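Local atomic coordinates of glutamyl-tRNA synthetase (Methanothermobacter thermautotrophicus, PDB entry 3AII), a protein that probably attaches glutamate to tRNA(Glu) in two steps, first activating it with ATP to Glu-AMP and then transferring it to the acceptor end of the tRNA. Residues Cys191-Glu196 with Glu206-Arg211; Val235-Asp240 with Arg249-Met254; Asn245-Asp250 with Arg300-Tyr305; Glu224-Lys229 with Tyr268-Met273. One frame throughout, in Å; residues are numbered along the deposited sequence.

Contact 1. Residues Cys191-Glu196 with Glu206-Arg211; sequences CTCRPE and EACHCR. With ZN (zinc ion), chain D.
A four-cysteine zinc site built from two Cys-X-Cys pairs ties Cys191 and Cys193, at and just beyond the end of strand 188-191, to Cys208 and Cys210, in the loop after helix 195-203. The SG atoms of all four cysteines bind the zinc ion at about 2.4 Å. They surround it as a rough tetrahedron, and Cys191 SG and Cys208 SG are 4.0 Å apart. Cysteine suits the place because its soft sulfur, probably a thiolate here, is a favoured zinc ligand. The sulfurs do not all arrive by one route: Cys191 SG stands opposite its own backbone N (chi1 -178°), whereas Cys208 SG sits between its N and its carbonyl carbon (chi1 71°). Backbone N-H groups are likely to temper the charge gathered on sulfur. Within the first pair, Cys193 N donates to Cys191 SG over 3.5 Å, which holds the Cys191-Cys193 turn in shape beside the metal. Phe198 of helix 195-203 packs on Cys191, Cys193 and Cys208, while Arg221 of helix 215-224 touches Cys210. Besides binding the metal, Cys193 SG rests 3.6 Å from Cys208 CB, and Cys210 SG accepts a 3.5 Å hydrogen bond from Thr192 N, with an angle of 160° at the hydrogen.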
# COMPACT_ATOMS: atom_id res chain seq x y z
N CYS A 191 3.17 -34.30 -18.53
CA CYS A 191 4.25 -35.06 -17.92
C CYS A 191 3.76 -35.75 -16.66
O CYS A 191 3.29 -35.10 -15.72
CB CYS A 191 5.42 -34.16 -17.59
SG CYS A 191 6.83 -35.06 -16.89
N THR A 192 3.91 -37.07 -16.65
CA THR A 192 3.51 -37.90 -15.53
C THR A 192 4.71 -38.40 -14.74
O THR A 192 4.57 -39.25 -13.86
CB THR A 192 2.71 -39.13 -16.02
OG1 THR A 192 3.44 -39.77 -17.08
CG2 THR A 192 1.34 -38.70 -16.55
N CYS A 193 5.90 -37.89 -15.06
CA CYS A 193 7.13 -38.27 -14.36
C CYS A 193 7.09 -37.85 -12.90
O CYS A 193 6.46 -36.86 -12.56
CB CYS A 193 8.36 -37.62 -15.01
SG CYS A 193 8.75 -38.22 -16.67
N ARG A 194 7.80 -38.59 -12.05
CA ARG A 194 8.03 -38.13 -10.69
C ARG A 194 8.90 -36.89 -10.79
O ARG A 194 9.92 -36.90 -11.47
CB ARG A 194 8.73 -39.22 -9.88
CG ARG A 194 8.04 -40.57 -9.92
CD ARG A 194 6.65 -40.52 -9.31
NE ARG A 194 5.77 -41.55 -9.86
CZ ARG A 194 4.59 -41.90 -9.35
NH1 ARG A 194 4.14 -41.30 -8.25
NH2 ARG A 194 3.86 -42.84 -9.93
N PRO A 195 8.49 -35.81 -10.12
CA PRO A 195 9.20 -34.53 -10.24
C PRO A 195 10.73 -34.61 -10.08
O PRO A 195 11.42 -33.93 -10.83
CB PRO A 195 8.57 -33.68 -9.14
CG PRO A 195 7.16 -34.19 -9.08
CD PRO A 195 7.24 -35.67 -9.34
N GLU A 196 11.24 -35.39 -9.13
CA GLU A 196 12.70 -35.45 -8.94
C GLU A 196 13.41 -36.18 -10.07
O GLU A 196 14.54 -35.84 -10.43
CB GLU A 196 13.05 -36.09 -7.59
CG GLU A 196 12.68 -35.23 -6.39
CD GLU A 196 13.34 -33.87 -6.43
OE1 GLU A 196 12.70 -32.90 -5.96
OE2 GLU A 196 14.47 -33.75 -6.93
N GLU A 206 18.24 -33.67 -20.93
CA GLU A 206 17.68 -34.89 -21.50
C GLU A 206 16.16 -34.89 -21.40
O GLU A 206 15.61 -34.48 -20.38
CB GLU A 206 18.27 -36.11 -20.79
CG GLU A 206 17.77 -37.45 -21.28
CD GLU A 206 18.61 -38.60 -20.76
OE1 GLU A 206 19.61 -38.33 -20.06
OE2 GLU A 206 18.27 -39.77 -21.06
N ALA A 207 15.50 -35.35 -22.45
CA ALA A 207 14.04 -35.36 -22.49
C ALA A 207 13.46 -36.60 -21.82
O ALA A 207 14.02 -37.69 -21.90
CB ALA A 207 13.55 -35.27 -23.93
N CYS A 208 12.33 -36.41 -21.15
CA CYS A 208 11.59 -37.54 -20.61
C CYS A 208 10.77 -38.14 -21.74
O CYS A 208 10.67 -37.56 -22.82
CB CYS A 208 10.68 -37.11 -19.45
SG CYS A 208 9.23 -36.13 -19.96
N HIS A 209 10.20 -39.31 -21.49
CA HIS A 209 9.38 -39.98 -22.49
C HIS A 209 8.16 -39.16 -22.90
O HIS A 209 7.73 -39.20 -24.06
CB HIS A 209 8.95 -41.36 -21.98
CG HIS A 209 7.89 -42.01 -22.81
ND1 HIS A 209 8.15 -42.53 -24.06
CD2 HIS A 209 6.58 -42.24 -22.57
CE1 HIS A 209 7.04 -43.04 -24.56
NE2 HIS A 209 6.07 -42.88 -23.67
N CYS A 210 7.60 -38.41 -21.95
CA CYS A 210 6.36 -37.68 -22.18
C CYS A 210 6.54 -36.66 -23.31
O CYS A 210 5.59 -36.34 -24.03
CB CYS A 210 5.93 -36.95 -20.90
SG CYS A 210 5.96 -37.96 -19.39
N ARG A 211 7.75 -36.14 -23.42
CA ARG A 211 8.05 -35.07 -24.36
C ARG A 211 7.94 -35.53 -25.81
O ARG A 211 7.86 -34.71 -26.72
CB ARG A 211 9.45 -34.51 -24.11
CG ARG A 211 9.63 -33.07 -24.56
CD ARG A 211 11.08 -32.65 -24.44
NE ARG A 211 11.24 -31.20 -24.31
CZ ARG A 211 11.51 -30.37 -25.31
NH1 ARG A 211 11.65 -30.83 -26.55
NH2 ARG A 211 11.64 -29.07 -25.08
ZN ZN D . 7.67 -36.79 -18.23

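Contact 2. Residues Val235-Asp240 with Arg249-Met254; sequences VRVKTD and RDWVSM
Val237 lays its CG2 methyl over one face of the Trp251 indole, 3.7 Å from the centroid of the six-membered ring, a CH-pi contact. Thr239 CG2 approaches the same indole obliquely, near CD1. Trp251 CG lies between the backbone N and the carbonyl carbon (chi1 57°), a torsion that lets the ring run alongside Val237. The guanidinium of Arg236 has Val252 CG2 over one face, 3.4 Å above the plane. At its edge NH1 donates to Asp250 O over 2.9 Å, in the plane of the group, a carbonyl that arginine's long, extended chain can reach, and Phe198 adds a cation-pi contact. With an alanine in place of Arg236, Asp250 O would probably lose this donor and Phe198 its cation. The backbones pair as antiparallel strands interrupted by a classic beta bulge, in which Ser253 and Met254 both face Val235. Val235 O accepts from Ser253 N at 2.8 Å and only weakly from Met254 N at 3.5 Å, and the register moves by one residue before Val237 N meets Trp251 O at 2.8 Å. Beyond the strands, Asp250 OD1 takes Thr239 N at 2.9 Å in a nearly straight bond (175°), although the N-H comes from above the carboxylate plane. OD2 is engaged by Tyr189 OH and Arg211 NE, so both oxygens of this buried carboxylate have partners, while Thr239 OG1 bonds to Ile248 O.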
# COMPACT_ATOMS: atom_id res chain seq x y z
N VAL A 235 1.14 -30.09 -16.90
CA VAL A 235 1.44 -29.71 -18.27
C VAL A 235 2.71 -28.88 -18.28
O VAL A 235 2.85 -27.94 -17.47
CB VAL A 235 0.28 -28.90 -18.92
CG1 VAL A 235 0.62 -28.52 -20.36
CG2 VAL A 235 -1.01 -29.69 -18.90
N ARG A 236 3.64 -29.23 -19.17
CA ARG A 236 4.89 -28.49 -19.34
C ARG A 236 4.97 -27.87 -20.72
O ARG A 236 4.59 -28.48 -21.70
CB ARG A 236 6.08 -29.44 -19.14
CG ARG A 236 6.20 -29.93 -17.71
CD ARG A 236 7.40 -30.86 -17.54
NE ARG A 236 7.55 -31.23 -16.13
CZ ARG A 236 8.07 -30.44 -15.20
NH1 ARG A 236 8.53 -29.23 -15.52
NH2 ARG A 236 8.16 -30.85 -13.94
N VAL A 237 5.43 -26.62 -20.77
CA VAL A 237 5.62 -25.95 -22.04
C VAL A 237 6.95 -26.43 -22.61
O VAL A 237 7.94 -26.47 -21.91
CB VAL A 237 5.67 -24.44 -21.84
CG1 VAL A 237 5.92 -23.72 -23.16
CG2 VAL A 237 4.37 -23.95 -21.19
N LYS A 238 6.98 -26.79 -23.89
CA LYS A 238 8.25 -27.18 -24.49
C LYS A 238 9.07 -25.94 -24.74
O LYS A 238 8.65 -25.05 -25.49
CB LYS A 238 8.02 -27.96 -25.79
CG LYS A 238 7.30 -29.29 -25.61
CD LYS A 238 7.20 -30.09 -26.91
CE LYS A 238 6.42 -31.38 -26.68
NZ LYS A 238 6.39 -32.30 -27.88
N THR A 239 10.24 -25.85 -24.11
CA THR A 239 11.15 -24.74 -24.36
C THR A 239 12.46 -25.28 -24.90
O THR A 239 12.48 -25.89 -25.97
CB THR A 239 11.35 -23.86 -23.12
OG1 THR A 239 12.02 -24.61 -22.10
CG2 THR A 239 10.00 -23.38 -22.60
N ASP A 240 13.55 -25.06 -24.17
CA ASP A 240 14.86 -25.55 -24.56
C ASP A 240 15.42 -26.31 -23.37
O ASP A 240 15.66 -25.71 -22.33
CB ASP A 240 15.77 -24.37 -24.92
CG ASP A 240 17.24 -24.75 -25.01
OD1 ASP A 240 17.55 -25.96 -25.09
OD2 ASP A 240 18.09 -23.84 -25.01
N ARG A 249 13.67 -24.25 -18.42
CA ARG A 249 13.58 -25.54 -19.10
C ARG A 249 12.23 -26.24 -18.87
O ARG A 249 11.90 -26.63 -17.75
CB ARG A 249 14.72 -26.46 -18.66
CG ARG A 249 16.10 -25.97 -19.09
CD ARG A 249 17.19 -26.89 -18.58
NE ARG A 249 18.52 -26.33 -18.81
CZ ARG A 249 19.66 -26.98 -18.61
NH1 ARG A 249 19.64 -28.23 -18.16
NH2 ARG A 249 20.82 -26.38 -18.85
N ASP A 250 11.46 -26.39 -19.95
CA ASP A 250 10.13 -27.01 -19.91
C ASP A 250 9.31 -26.70 -18.65
O ASP A 250 8.92 -27.60 -17.90
CB ASP A 250 10.22 -28.53 -20.12
CG ASP A 250 10.61 -28.90 -21.56
OD1 ASP A 250 11.07 -28.01 -22.30
OD2 ASP A 250 10.43 -30.07 -21.93
N TRP A 251 9.02 -25.42 -18.45
CA TRP A 251 8.34 -24.98 -17.25
C TRP A 251 6.86 -25.39 -17.22
O TRP A 251 6.24 -25.63 -18.26
CB TRP A 251 8.51 -23.46 -17.09
CG TRP A 251 8.03 -22.62 -18.24
CD1 TRP A 251 8.75 -22.21 -19.33
CD2 TRP A 251 6.72 -22.03 -18.39
NE1 TRP A 251 7.96 -21.44 -20.16
CE2 TRP A 251 6.72 -21.31 -19.60
CE3 TRP A 251 5.56 -22.06 -17.61
CZ2 TRP A 251 5.59 -20.61 -20.05
CZ3 TRP A 251 4.44 -21.37 -18.06
CH2 TRP A 251 4.46 -20.66 -19.27
N VAL A 252 6.31 -25.46 -16.01
CA VAL A 252 4.95 -25.95 -15.79
C VAL A 252 3.88 -24.89 -16.04
O VAL A 252 3.91 -23.81 -15.45
CB VAL A 252 4.80 -26.48 -14.35
CG1 VAL A 252 3.37 -26.86 -14.06
CG2 VAL A 252 5.72 -27.67 -14.13
N SER A 253 2.92 -25.22 -16.91
CA SER A 253 1.82 -24.31 -17.22
C SER A 253 0.52 -24.66 -16.52
O SER A 253 -0.33 -23.78 -16.34
CB SER A 253 1.58 -24.26 -18.74
OG SER A 253 1.22 -25.53 -19.26
N MET A 254 0.32 -25.93 -16.17
CA MET A 254 -0.92 -26.37 -15.50
C MET A 254 -0.61 -27.38 -14.42
O MET A 254 0.21 -28.28 -14.64
CB MET A 254 -1.87 -27.07 -16.48
CG MET A 254 -2.56 -26.22 -17.50
SD MET A 254 -3.87 -25.25 -16.67
CE MET A 254 -4.67 -24.44 -18.05

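Contact 3. Residues Asn245-Asp250 with Arg300-Tyr305; sequences NPAIRD and REKQEY
Ile248 sets its CG1 beside the backbone N (chi1 -61°) and runs straight on from there (chi2 177°), which carries CD1 out to Glu301 and leaves CG2 for Tyr305. The branched residue thereby touches the neighbouring helix with three different carbons. CD1 lies against CB and the carboxylate of Glu301, 3.4 Å from OE1. CG1 meets Lys302 CG at 3.9 Å, the two side chains passing at a slant, and CG2 approaches Tyr305 CE1 at 3.7 Å, these side chains being roughly at right angles. Lys302 and Tyr305 follow Glu301 by one and four positions in helix 299-310, so the three share one side of it, and the loop between strands 234-237 and 252-256 docks there. An alanine at Ile248 would probably open a gap against that side of the helix, leaving Lys302 CG and Tyr305 CE1 without their apolar partner. The loop itself is shaped by an Asx turn: Asn245 OD1 accepts from Ala247 N at 3.1 Å, with an angle of 151° at the hydrogen. Ile248 N in turn bonds to Asn245 O, so the chain coils tightly just where the isoleucine projects. Lysine serves well beside it, because its long extended chain offers apolar carbons before it ends in a charge. Lys302 CE passes 3.6 Å from Ala247 O, and a water bridges the two residues, donating to Ala247 O at 2.7 Å and accepting a weak bond from Lys302 NZ at 3.4 Å.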
# COMPACT_ATOMS: atom_id res chain seq x y z
N ASN A 245 19.47 -21.10 -18.23
CA ASN A 245 18.72 -21.00 -16.98
C ASN A 245 17.79 -22.20 -16.79
O ASN A 245 16.75 -22.31 -17.44
CB ASN A 245 17.93 -19.69 -16.94
CG ASN A 245 17.17 -19.49 -15.64
OD1 ASN A 245 17.14 -20.37 -14.78
ND2 ASN A 245 16.55 -18.33 -15.49
N PRO A 246 18.15 -23.10 -15.86
CA PRO A 246 17.43 -24.37 -15.66
C PRO A 246 15.94 -24.18 -15.39
O PRO A 246 15.14 -25.06 -15.73
CB PRO A 246 18.12 -24.97 -14.43
CG PRO A 246 18.75 -23.80 -13.73
CD PRO A 246 19.18 -22.87 -14.83
N ALA A 247 15.57 -23.06 -14.78
CA ALA A 247 14.17 -22.80 -14.43
C ALA A 247 13.30 -22.61 -15.66
O ALA A 247 12.09 -22.86 -15.62
CB ALA A 247 14.07 -21.60 -13.52
N ILE A 248 13.91 -22.16 -16.75
CA ILE A 248 13.16 -21.91 -17.98
C ILE A 248 12.94 -23.21 -18.78
O ILE A 248 12.09 -23.26 -19.69
CB ILE A 248 13.87 -20.83 -18.82
CG1 ILE A 248 13.94 -19.52 -18.02
CG2 ILE A 248 13.15 -20.61 -20.15
CD1 ILE A 248 14.69 -18.42 -18.73
N ARG A 249 13.67 -24.25 -18.42
CA ARG A 249 13.58 -25.54 -19.10
C ARG A 249 12.23 -26.24 -18.87
O ARG A 249 11.90 -26.63 -17.75
CB ARG A 249 14.72 -26.46 -18.66
CG ARG A 249 16.10 -25.97 -19.09
CD ARG A 249 17.19 -26.89 -18.58
NE ARG A 249 18.52 -26.33 -18.81
CZ ARG A 249 19.66 -26.98 -18.61
NH1 ARG A 249 19.64 -28.23 -18.16
NH2 ARG A 249 20.82 -26.38 -18.85
N ASP A 250 11.46 -26.39 -19.95
CA ASP A 250 10.13 -27.01 -19.91
C ASP A 250 9.31 -26.70 -18.65
O ASP A 250 8.92 -27.60 -17.90
CB ASP A 250 10.22 -28.53 -20.12
CG ASP A 250 10.61 -28.90 -21.56
OD1 ASP A 250 11.07 -28.01 -22.30
OD2 ASP A 250 10.43 -30.07 -21.93
N ARG A 300 9.48 -13.10 -18.33
CA ARG A 300 9.40 -12.75 -19.74
C ARG A 300 9.99 -13.85 -20.63
O ARG A 300 9.40 -14.25 -21.63
CB ARG A 300 10.11 -11.42 -20.03
CG ARG A 300 10.35 -11.16 -21.51
CD ARG A 300 11.03 -9.81 -21.76
NE ARG A 300 11.55 -9.71 -23.12
CZ ARG A 300 11.93 -8.58 -23.70
NH1 ARG A 300 11.85 -7.43 -23.05
NH2 ARG A 300 12.39 -8.59 -24.95
N GLU A 301 11.18 -14.33 -20.27
CA GLU A 301 11.83 -15.38 -21.03
C GLU A 301 10.96 -16.64 -21.12
O GLU A 301 10.91 -17.30 -22.15
CB GLU A 301 13.18 -15.73 -20.41
CG GLU A 301 14.25 -14.68 -20.58
CD GLU A 301 15.54 -15.06 -19.88
OE1 GLU A 301 16.30 -15.89 -20.43
OE2 GLU A 301 15.80 -14.53 -18.77
N LYS A 302 10.29 -16.98 -20.02
CA LYS A 302 9.42 -18.16 -20.02
C LYS A 302 8.22 -17.96 -20.94
O LYS A 302 7.89 -18.83 -21.75
CB LYS A 302 8.95 -18.46 -18.59
CG LYS A 302 10.08 -18.85 -17.65
CD LYS A 302 9.56 -19.03 -16.23
CE LYS A 302 10.65 -19.54 -15.31
NZ LYS A 302 10.18 -19.60 -13.89
N GLN A 303 7.57 -16.81 -20.81
CA GLN A 303 6.37 -16.53 -21.61
C GLN A 303 6.65 -16.44 -23.10
O GLN A 303 5.82 -16.82 -23.92
CB GLN A 303 5.72 -15.25 -21.11
CG GLN A 303 5.29 -15.32 -19.65
CD GLN A 303 4.69 -14.02 -19.16
OE1 GLN A 303 4.66 -13.76 -17.96
NE2 GLN A 303 4.22 -13.19 -20.09
N GLU A 304 7.82 -15.93 -23.45
CA GLU A 304 8.19 -15.82 -24.86
C GLU A 304 7.99 -17.13 -25.64
O GLU A 304 7.56 -17.11 -26.79
CB GLU A 304 9.63 -15.30 -24.99
CG GLU A 304 9.77 -13.82 -24.67
CD GLU A 304 11.21 -13.34 -24.64
OE1 GLU A 304 12.13 -14.17 -24.77
OE2 GLU A 304 11.41 -12.12 -24.48
N TYR A 305 8.24 -18.27 -24.99
CA TYR A 305 8.04 -19.57 -25.63
C TYR A 305 6.59 -19.86 -25.96
O TYR A 305 6.28 -20.49 -26.97
CB TYR A 305 8.60 -20.70 -24.76
CG TYR A 305 10.11 -20.73 -24.74
CD1 TYR A 305 10.82 -20.11 -23.72
CD2 TYR A 305 10.82 -21.39 -25.74
CE1 TYR A 305 12.20 -20.13 -23.71
CE2 TYR A 305 12.19 -21.41 -25.73
CZ TYR A 305 12.88 -20.79 -24.72
OH TYR A 305 14.25 -20.81 -24.71
O HOH W 1 10.24 -22.97 -13.66

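Contact 4. Residues Glu224-Lys229 with Tyr268-Met273; sequences EMFEMK and YRVYPM
Met228 O accepts a hydrogen bond of 2.9 Å from Arg269 NH1. The oxygen lies at the edge of the guanidinium, near its plane, but the donor stands well above the carbonyl plane and the angle at the hydrogen is 144°, so the bond is sound without being straight. A bend at chi3 (64°) turns the head of Arg269 toward the loop backbone, where Phe226 O lies over a face of the guanidinium, 3.2 Å above it. That oxygen receives no hydrogen bond from NE, yet the positive group probably draws on its partial charge. Glu227 OE2, 4.3 Å from Arg269 NH2, also lies well out of the guanidinium plane, so it is likely to contribute attraction between charges and no more. Arginine suits this spot because it can serve one carbonyl at its edge while presenting a flat charged face to other oxygens.

Beside this polar end, Val270 points CG2 squarely at the Phe226 ring, 3.7 Å from its centroid and only 5° off the normal, a CH-pi contact over the face. The same methyl lies 4.3 Å from Met225 CB. Tyr176 and Trp222 each meet Phe226 in an edge-to-face pair, and Tyr176 OH also bonds to Val270 O. On the loop, Glu227 N bonds to Glu224 O at 2.9 Å, which keeps the chain turning beyond Glu224. The contact thus fastens the loop after helix 215-224 to strand 270-272, the outermost strand at one end of a four-stranded antiparallel sheet.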
# COMPACT_ATOMS: atom_id res chain seq x y z
N GLU A 224 -7.37 -36.57 -18.71
CA GLU A 224 -7.29 -37.40 -17.52
C GLU A 224 -6.93 -36.60 -16.28
O GLU A 224 -7.33 -36.96 -15.17
CB GLU A 224 -6.28 -38.52 -17.72
CG GLU A 224 -6.69 -39.54 -18.76
CD GLU A 224 -5.60 -40.56 -19.00
OE1 GLU A 224 -5.75 -41.36 -19.95
OE2 GLU A 224 -4.61 -40.54 -18.25
N MET A 225 -6.18 -35.52 -16.46
CA MET A 225 -5.76 -34.69 -15.32
C MET A 225 -6.94 -34.23 -14.48
O MET A 225 -6.81 -33.99 -13.29
CB MET A 225 -4.93 -33.49 -15.78
CG MET A 225 -3.53 -33.86 -16.23
SD MET A 225 -2.54 -32.44 -16.77
CE MET A 225 -2.45 -31.46 -15.27
N PHE A 226 -8.11 -34.13 -15.10
CA PHE A 226 -9.28 -33.61 -14.43
C PHE A 226 -9.85 -34.56 -13.39
O PHE A 226 -10.71 -34.17 -12.60
CB PHE A 226 -10.32 -33.21 -15.47
CG PHE A 226 -9.97 -31.95 -16.19
CD1 PHE A 226 -8.99 -31.95 -17.18
CD2 PHE A 226 -10.57 -30.74 -15.84
CE1 PHE A 226 -8.64 -30.77 -17.83
CE2 PHE A 226 -10.22 -29.57 -16.48
CZ PHE A 226 -9.25 -29.58 -17.48
N GLU A 227 -9.34 -35.80 -13.36
CA GLU A 227 -9.75 -36.77 -12.35
C GLU A 227 -8.56 -37.34 -11.59
O GLU A 227 -8.67 -38.38 -10.93
CB GLU A 227 -10.55 -37.90 -12.99
CG GLU A 227 -11.84 -37.44 -13.65
CD GLU A 227 -12.85 -36.91 -12.65
OE1 GLU A 227 -13.65 -36.04 -13.03
OE2 GLU A 227 -12.83 -37.37 -11.49
N MET A 228 -7.41 -36.68 -11.70
CA MET A 228 -6.21 -37.15 -11.02
C MET A 228 -5.98 -36.39 -9.72
O MET A 228 -6.61 -35.37 -9.46
CB MET A 228 -5.00 -37.06 -11.93
CG MET A 228 -5.13 -38.01 -13.13
SD MET A 228 -3.76 -37.86 -14.29
CE MET A 228 -2.43 -38.51 -13.28
N LYS A 229 -5.07 -36.90 -8.90
CA LYS A 229 -4.83 -36.29 -7.61
C LYS A 229 -3.84 -35.12 -7.67
O LYS A 229 -3.05 -35.01 -8.61
CB LYS A 229 -4.36 -37.35 -6.61
CG LYS A 229 -5.41 -38.43 -6.36
CD LYS A 229 -4.87 -39.54 -5.48
CE LYS A 229 -4.63 -39.05 -4.07
NZ LYS A 229 -3.95 -40.08 -3.24
N TYR A 268 -13.32 -26.66 -10.05
CA TYR A 268 -12.10 -26.90 -10.80
C TYR A 268 -11.02 -27.51 -9.93
O TYR A 268 -10.90 -27.17 -8.75
CB TYR A 268 -11.56 -25.59 -11.38
CG TYR A 268 -12.56 -24.84 -12.22
CD1 TYR A 268 -13.18 -23.69 -11.74
CD2 TYR A 268 -12.88 -25.29 -13.48
CE1 TYR A 268 -14.10 -23.00 -12.52
CE2 TYR A 268 -13.81 -24.60 -14.27
CZ TYR A 268 -14.41 -23.46 -13.78
OH TYR A 268 -15.32 -22.79 -14.57
N ARG A 269 -10.22 -28.39 -10.52
CA ARG A 269 -9.02 -28.87 -9.84
C ARG A 269 -7.79 -28.66 -10.70
O ARG A 269 -6.67 -28.86 -10.24
CB ARG A 269 -9.16 -30.35 -9.48
CG ARG A 269 -9.05 -31.28 -10.67
CD ARG A 269 -9.01 -32.73 -10.22
NE ARG A 269 -10.26 -33.13 -9.55
CZ ARG A 269 -10.47 -34.33 -9.04
NH1 ARG A 269 -9.52 -35.26 -9.11
NH2 ARG A 269 -11.62 -34.62 -8.45
N VAL A 270 -7.96 -28.27 -11.96
CA VAL A 270 -6.79 -28.06 -12.81
C VAL A 270 -6.61 -26.56 -12.97
O VAL A 270 -7.50 -25.88 -13.49
CB VAL A 270 -6.94 -28.74 -14.18
CG1 VAL A 270 -5.68 -28.53 -15.00
CG2 VAL A 270 -7.21 -30.25 -14.03
N TYR A 271 -5.45 -26.05 -12.53
CA TYR A 271 -5.22 -24.60 -12.45
C TYR A 271 -3.99 -24.18 -13.24
O TYR A 271 -2.98 -24.89 -13.26
CB TYR A 271 -5.02 -24.18 -11.00
CG TYR A 271 -6.30 -24.10 -10.22
CD1 TYR A 271 -6.83 -25.21 -9.58
CD2 TYR A 271 -7.00 -22.90 -10.16
CE1 TYR A 271 -8.02 -25.12 -8.87
CE2 TYR A 271 -8.18 -22.81 -9.47
CZ TYR A 271 -8.68 -23.91 -8.83
OH TYR A 271 -9.86 -23.77 -8.14
N PRO A 272 -4.05 -23.00 -13.88
CA PRO A 272 -2.88 -22.51 -14.61
C PRO A 272 -1.85 -21.91 -13.66
O PRO A 272 -2.19 -21.36 -12.59
CB PRO A 272 -3.47 -21.40 -15.49
CG PRO A 272 -4.60 -20.86 -14.67
CD PRO A 272 -5.21 -22.11 -14.04
N MET A 273 -0.59 -22.04 -14.06
CA MET A 273 0.49 -21.31 -13.41
C MET A 273 0.56 -19.92 -14.01
O MET A 273 0.13 -19.69 -15.16
CB MET A 273 1.82 -22.03 -13.60
CG MET A 273 1.85 -23.41 -12.98
SD MET A 273 1.58 -23.33 -11.21
CE MET A 273 3.16 -22.71 -10.64

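In the fold
All four contacts lie in the catalytic domain, on one side of the chain's centre, around the four-stranded antiparallel sheet 188-191, 234-237, 252-256, 270-272. Contact 1 closes first along the chain, at the end of strand 188-191; contact 2 joins the two middle strands, and contact 4 reaches the other outer strand. Contact 4 spans contact 2 in sequence, whereas contacts 3 and 4 interleave. Contacts 2 and 3 share Arg249 and Asp250, their centres about 8 Å apart; the centres of contacts 1 and 2 are about 11 Å apart, bridged by the Arg211-Asp250 salt bridge. Contacts 3 and 4, about 22 Å apart between centres, do not touch. The zinc site is thus linked, through the sheet and its loops, to helix 299-310.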